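PDB 1FCQ: hyaluronoglucosaminidase, which probably hydrolyses hyaluronan in the extracellular matrix as a family 56 glycosidase of bee venom, where it is a major allergen. Local coordinates for residues K130-S133 and V134-R138; E318-N321 and N322-P326. All coordinates share one frame; numbering follows the deposited sequence.

Contact 1 of 2, residues K130-S133 and V134-R138; sequences KKLS and VEVVR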
loop_
_atom_site.group_PDB
_atom_site.type_symbol
_atom_site.label_atom_id
_atom_site.label_comp_id
_atom_site.label_asym_id
_atom_site.label_seq_id
_atom_site.Cartn_x
_atom_site.Cartn_y
_atom_site.Cartn_z
ATOM N N LYS A 130 -9.740 -1.574 18.138
ATOM C CA LYS A 130 -9.411 -1.149 19.490
ATOM C C LYS A 130 -10.484 -1.694 20.442
ATOM O O LYS A 130 -10.172 -2.282 21.480
ATOM C CB LYS A 130 -9.348 0.365 19.655
ATOM C CG LYS A 130 -8.293 1.088 18.832
ATOM C CD LYS A 130 -8.179 2.542 19.267
ATOM C CE LYS A 130 -7.236 3.329 18.379
ATOM N NZ LYS A 130 -7.044 4.733 18.846
ATOM N N LYS A 131 -11.753 -1.489 20.051
ATOM C CA LYS A 131 -12.827 -1.937 20.943
ATOM C C LYS A 131 -12.802 -3.420 21.218
ATOM O O LYS A 131 -12.937 -3.839 22.384
ATOM C CB LYS A 131 -14.203 -1.549 20.384
ATOM C CG LYS A 131 -14.350 -0.072 20.069
ATOM C CD LYS A 131 -14.183 0.796 21.305
ATOM C CE LYS A 131 -14.532 2.242 20.975
ATOM N NZ LYS A 131 -14.252 3.148 22.125
ATOM N N LEU A 132 -12.626 -4.258 20.201
ATOM C CA LEU A 132 -12.611 -5.691 20.380
ATOM C C LEU A 132 -11.416 -6.118 21.224
ATOM O O LEU A 132 -11.568 -7.013 22.044
ATOM C CB LEU A 132 -12.614 -6.435 19.045
ATOM C CG LEU A 132 -12.580 -7.956 19.133
ATOM C CD1 LEU A 132 -13.756 -8.515 19.927
ATOM C CD2 LEU A 132 -12.540 -8.566 17.738
ATOM N N SER A 133 -10.280 -5.443 21.028
ATOM C CA SER A 133 -9.103 -5.787 21.825
ATOM C C SER A 133 -9.406 -5.620 23.317
ATOM O O SER A 133 -9.049 -6.486 24.109
ATOM C CB SER A 133 -7.918 -4.898 21.454
ATOM O OG SER A 133 -7.538 -5.121 20.098
ATOM N N VAL A 134 -9.976 -4.478 23.677
ATOM C CA VAL A 134 -10.328 -4.201 25.070
ATOM C C VAL A 134 -11.419 -5.142 25.565
ATOM O O VAL A 134 -11.309 -5.697 26.670
ATOM C CB VAL A 134 -10.754 -2.738 25.234
ATOM C CG1 VAL A 134 -11.272 -2.506 26.657
ATOM C CG2 VAL A 134 -9.596 -1.800 24.938
ATOM N N GLU A 135 -12.450 -5.389 24.757
ATOM C CA GLU A 135 -13.521 -6.293 25.157
ATOM C C GLU A 135 -13.014 -7.669 25.529
ATOM O O GLU A 135 -13.429 -8.273 26.517
ATOM C CB GLU A 135 -14.565 -6.367 24.048
ATOM C CG GLU A 135 -15.662 -7.398 24.163
ATOM C CD GLU A 135 -16.422 -7.565 22.853
ATOM O OE1 GLU A 135 -16.244 -6.759 21.909
ATOM O OE2 GLU A 135 -17.199 -8.542 22.783
ATOM N N VAL A 136 -12.096 -8.232 24.741
ATOM C CA VAL A 136 -11.528 -9.544 24.984
ATOM C C VAL A 136 -10.765 -9.570 26.309
ATOM O O VAL A 136 -10.934 -10.542 27.055
ATOM C CB VAL A 136 -10.599 -9.903 23.798
ATOM C CG1 VAL A 136 -9.727 -11.112 24.101
ATOM C CG2 VAL A 136 -11.478 -10.164 22.575
ATOM N N VAL A 137 -9.992 -8.526 26.595
ATOM C CA VAL A 137 -9.244 -8.472 27.851
ATOM C C VAL A 137 -10.231 -8.393 29.018
ATOM O O VAL A 137 -10.054 -9.097 30.018
ATOM C CB VAL A 137 -8.252 -7.308 27.946
ATOM C CG1 VAL A 137 -7.556 -7.267 29.317
ATOM C CG2 VAL A 137 -7.160 -7.443 26.886
ATOM N N ARG A 138 -11.216 -7.516 28.880
ATOM C CA ARG A 138 -12.220 -7.387 29.941
ATOM C C ARG A 138 -12.932 -8.700 30.197
ATOM O O ARG A 138 -13.185 -9.046 31.364
ATOM C CB ARG A 138 -13.263 -6.329 29.554
ATOM C CG ARG A 138 -12.769 -4.911 29.725
ATOM C CD ARG A 138 -13.941 -3.924 29.698
ATOM N NE ARG A 138 -13.425 -2.590 29.445
ATOM C CZ ARG A 138 -12.749 -1.776 30.236
ATOM N NH1 ARG A 138 -12.457 -2.094 31.494
ATOM N NH2 ARG A 138 -12.366 -0.595 29.766
#

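Contact 2 of 2, residues E318-N321 and N322-P326; sequences EYLN and NELGP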
loop_
_atom_site.group_PDB
_atom_site.type_symbol
_atom_site.label_atom_id
_atom_site.label_comp_id
_atom_site.label_asym_id
_atom_site.label_seq_id
_atom_site.Cartn_x
_atom_site.Cartn_y
_atom_site.Cartn_z
ATOM N N GLU A 318 -7.175 6.792 -23.829
ATOM C CA GLU A 318 -7.185 8.190 -24.253
ATOM C C GLU A 318 -6.540 9.070 -23.190
ATOM O O GLU A 318 -5.701 9.928 -23.476
ATOM C CB GLU A 318 -8.634 8.594 -24.455
ATOM C CG GLU A 318 -8.959 9.878 -25.163
ATOM C CD GLU A 318 -10.459 9.930 -25.497
ATOM O OE1 GLU A 318 -11.154 10.616 -24.727
ATOM O OE2 GLU A 318 -10.887 9.293 -26.478
ATOM N N TYR A 319 -6.887 8.831 -21.916
ATOM C CA TYR A 319 -6.297 9.624 -20.828
ATOM C C TYR A 319 -4.798 9.413 -20.758
ATOM O O TYR A 319 -3.986 10.331 -20.548
ATOM C CB TYR A 319 -6.947 9.266 -19.488
ATOM C CG TYR A 319 -6.338 9.991 -18.308
ATOM C CD1 TYR A 319 -6.502 11.350 -18.103
ATOM C CD2 TYR A 319 -5.600 9.278 -17.360
ATOM C CE1 TYR A 319 -5.946 11.997 -17.012
ATOM C CE2 TYR A 319 -5.048 9.912 -16.275
ATOM C CZ TYR A 319 -5.204 11.264 -16.100
ATOM O OH TYR A 319 -4.667 11.887 -15.002
ATOM N N LEU A 320 -4.356 8.157 -20.890
ATOM C CA LEU A 320 -2.942 7.828 -20.912
ATOM C C LEU A 320 -2.186 8.578 -22.016
ATOM O O LEU A 320 -1.111 9.109 -21.786
ATOM C CB LEU A 320 -2.724 6.318 -21.090
ATOM C CG LEU A 320 -1.296 5.831 -21.316
ATOM C CD1 LEU A 320 -0.423 6.169 -20.098
ATOM C CD2 LEU A 320 -1.221 4.337 -21.592
ATOM N N ASN A 321 -2.759 8.624 -23.211
ATOM C CA ASN A 321 -2.082 9.268 -24.342
ATOM C C ASN A 321 -2.243 10.779 -24.317
ATOM O O ASN A 321 -1.307 11.475 -24.726
ATOM C CB ASN A 321 -2.546 8.567 -25.620
ATOM C CG ASN A 321 -1.875 7.195 -25.708
ATOM O OD1 ASN A 321 -0.648 7.100 -25.678
ATOM N ND2 ASN A 321 -2.643 6.123 -25.803
ATOM N N ASN A 322 -3.351 11.270 -23.802
ATOM C CA ASN A 322 -3.600 12.698 -23.710
ATOM C C ASN A 322 -2.784 13.346 -22.595
ATOM O O ASN A 322 -2.265 14.454 -22.731
ATOM C CB ASN A 322 -5.075 13.000 -23.417
ATOM C CG ASN A 322 -6.088 12.830 -24.530
ATOM O OD1 ASN A 322 -5.715 12.640 -25.674
ATOM N ND2 ASN A 322 -7.379 12.907 -24.230
ATOM N N GLU A 323 -2.792 12.728 -21.395
ATOM C CA GLU A 323 -2.222 13.355 -20.220
ATOM C C GLU A 323 -1.256 12.549 -19.357
ATOM O O GLU A 323 -0.182 13.081 -19.078
ATOM C CB GLU A 323 -3.378 13.781 -19.289
ATOM C CG GLU A 323 -4.432 14.710 -19.884
ATOM C CD GLU A 323 -3.853 16.054 -20.286
ATOM O OE1 GLU A 323 -2.794 16.446 -19.757
ATOM O OE2 GLU A 323 -4.450 16.747 -21.141
ATOM N N LEU A 324 -1.631 11.345 -18.918
ATOM C CA LEU A 324 -0.791 10.598 -17.981
ATOM C C LEU A 324 0.560 10.203 -18.564
ATOM O O LEU A 324 1.586 10.475 -17.930
ATOM C CB LEU A 324 -1.529 9.368 -17.453
ATOM C CG LEU A 324 -0.797 8.488 -16.432
ATOM C CD1 LEU A 324 -0.504 9.237 -15.136
ATOM C CD2 LEU A 324 -1.634 7.237 -16.151
ATOM N N GLY A 325 0.560 9.614 -19.750
ATOM C CA GLY A 325 1.787 9.203 -20.412
ATOM C C GLY A 325 2.768 10.363 -20.546
ATOM O O GLY A 325 3.896 10.308 -20.071
ATOM N N PRO A 326 2.350 11.411 -21.256
ATOM C CA PRO A 326 3.187 12.582 -21.464
ATOM C C PRO A 326 3.769 13.160 -20.198
ATOM O O PRO A 326 4.969 13.454 -20.134
ATOM C CB PRO A 326 2.244 13.553 -22.197
ATOM C CG PRO A 326 1.417 12.599 -23.015
ATOM C CD PRO A 326 1.053 11.547 -21.967
#

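Contact 1 of 2, residues K130-S133 and V134-R138
The flat carboxylate of E135 has the methyl CD1 of L132 over one of its faces, with OE1 of E135 3.6 Å from that carbon. Both residues belong to one continuous alpha-helix, 127-140, on the periphery of the TIM barrel, and the contact is a local one between neighbouring turns. L132 carries its CG anti to the backbone N (chi1 179°), which swings the branch forward along the helix. CD1 of L132 thus lies between two partners, with E135 OE1 on one side and CG2 of V136 on another, the latter a small apolar contact at 3.9 Å.

Beneath the side chains run regular i to i+4 bonds. E135 N donates to K131 O at 2.9 Å, and V136 N to L132 O at 3.0 Å. V134 N donates to K130 O at 3.1 Å, and the last of the four, from V137 N to S133 O, is weak at 3.4 Å.

Three valines repeat one rotamer: CG1 is anti to N, and CG2 lies beside N, close to the oxygen that its own N-H binds. For V134, CG2 comes within 3.5 Å of K130 O. The tightest of these approaches is V136 CG2 to L132 O at 3.2 Å.

Helix 146-175 packs alongside, with A153 and E150 against V134 and F157 against S133. K130 sends its extended chain away from the contact to bond R120 O through NZ. The buried S133 reaches back one turn with OG, and that hydroxyl oxygen is hydrogen-bonded both to Y129 O and to Q80 OE1.

Contact 2 of 2, residues E318-N321 and N322-P326
This is a local contact within the last modelled helix of the chain, 310-328, at the point where regular alpha geometry opens into a wider pi-type turn and then kinks at a proline. The bonding makes the change plain. N322 N still donates to E318 O in the usual i to i+4 way, at 2.7 Å. Y319 O then accepts twice, from E323 N at 2.8 Å and L324 N at 3.0 Å; the two donors come from opposite faces of its carbonyl plane. One residue later the i to i+5 spacing alone is used: G325 N reaches L320 O at 2.7 Å, in the carbonyl plane and on a lone pair.

The side chains follow the turn. The Y319 ring straddles two successive residues, with CE1 3.9 Å from E323 CB and CE2 3.8 Å from L324 CB, both approached obliquely. Its CG is anti to the backbone N (chi1 177°), which carries the ring forward to them, while its OH goes on to bond L278 O; the Y319 side chain also packs on L283 of helix 280-292. On the exposed flank E318 and N322 lie side by side and point the same way, their carboxylate and amide planes 28° apart. N321 turns its amide elsewhere, OD1 to the hydroxyl of Y36 and ND2 to E31.

P326 shapes the end of the contact. Its ring nitrogen carries no hydrogen, so it cannot make the next bond back to the preceding turn. Instead, CD of P326 lies 3.3 Å from L320 O and CG of P326 3.4 Å from N321 O. The double acceptance at Y319 O and the missing N-H at 326 together imply a helix that widens and bends here rather than running straight to its end.

From the N terminus, the chain passes through strands 12-16, 51-55 and 107-111 before entering helix 127-140, where contact 1 lies; helix 146-175 then packs back against it. The remaining barrel elements follow, and strand 297-301 leads to helix 310-328 and contact 2. Neither contact closes more than a helical turn, and the two come in series, without nesting or crossing. The centres of contacts 1 and 2 are about 49 Å apart, on opposite sides of the centre of the chain. The helix of contact 2 ties the C-terminal part of the model to an early part of the chain: it packs on helix 31-34, and its C313 is disulfide-bonded to C22.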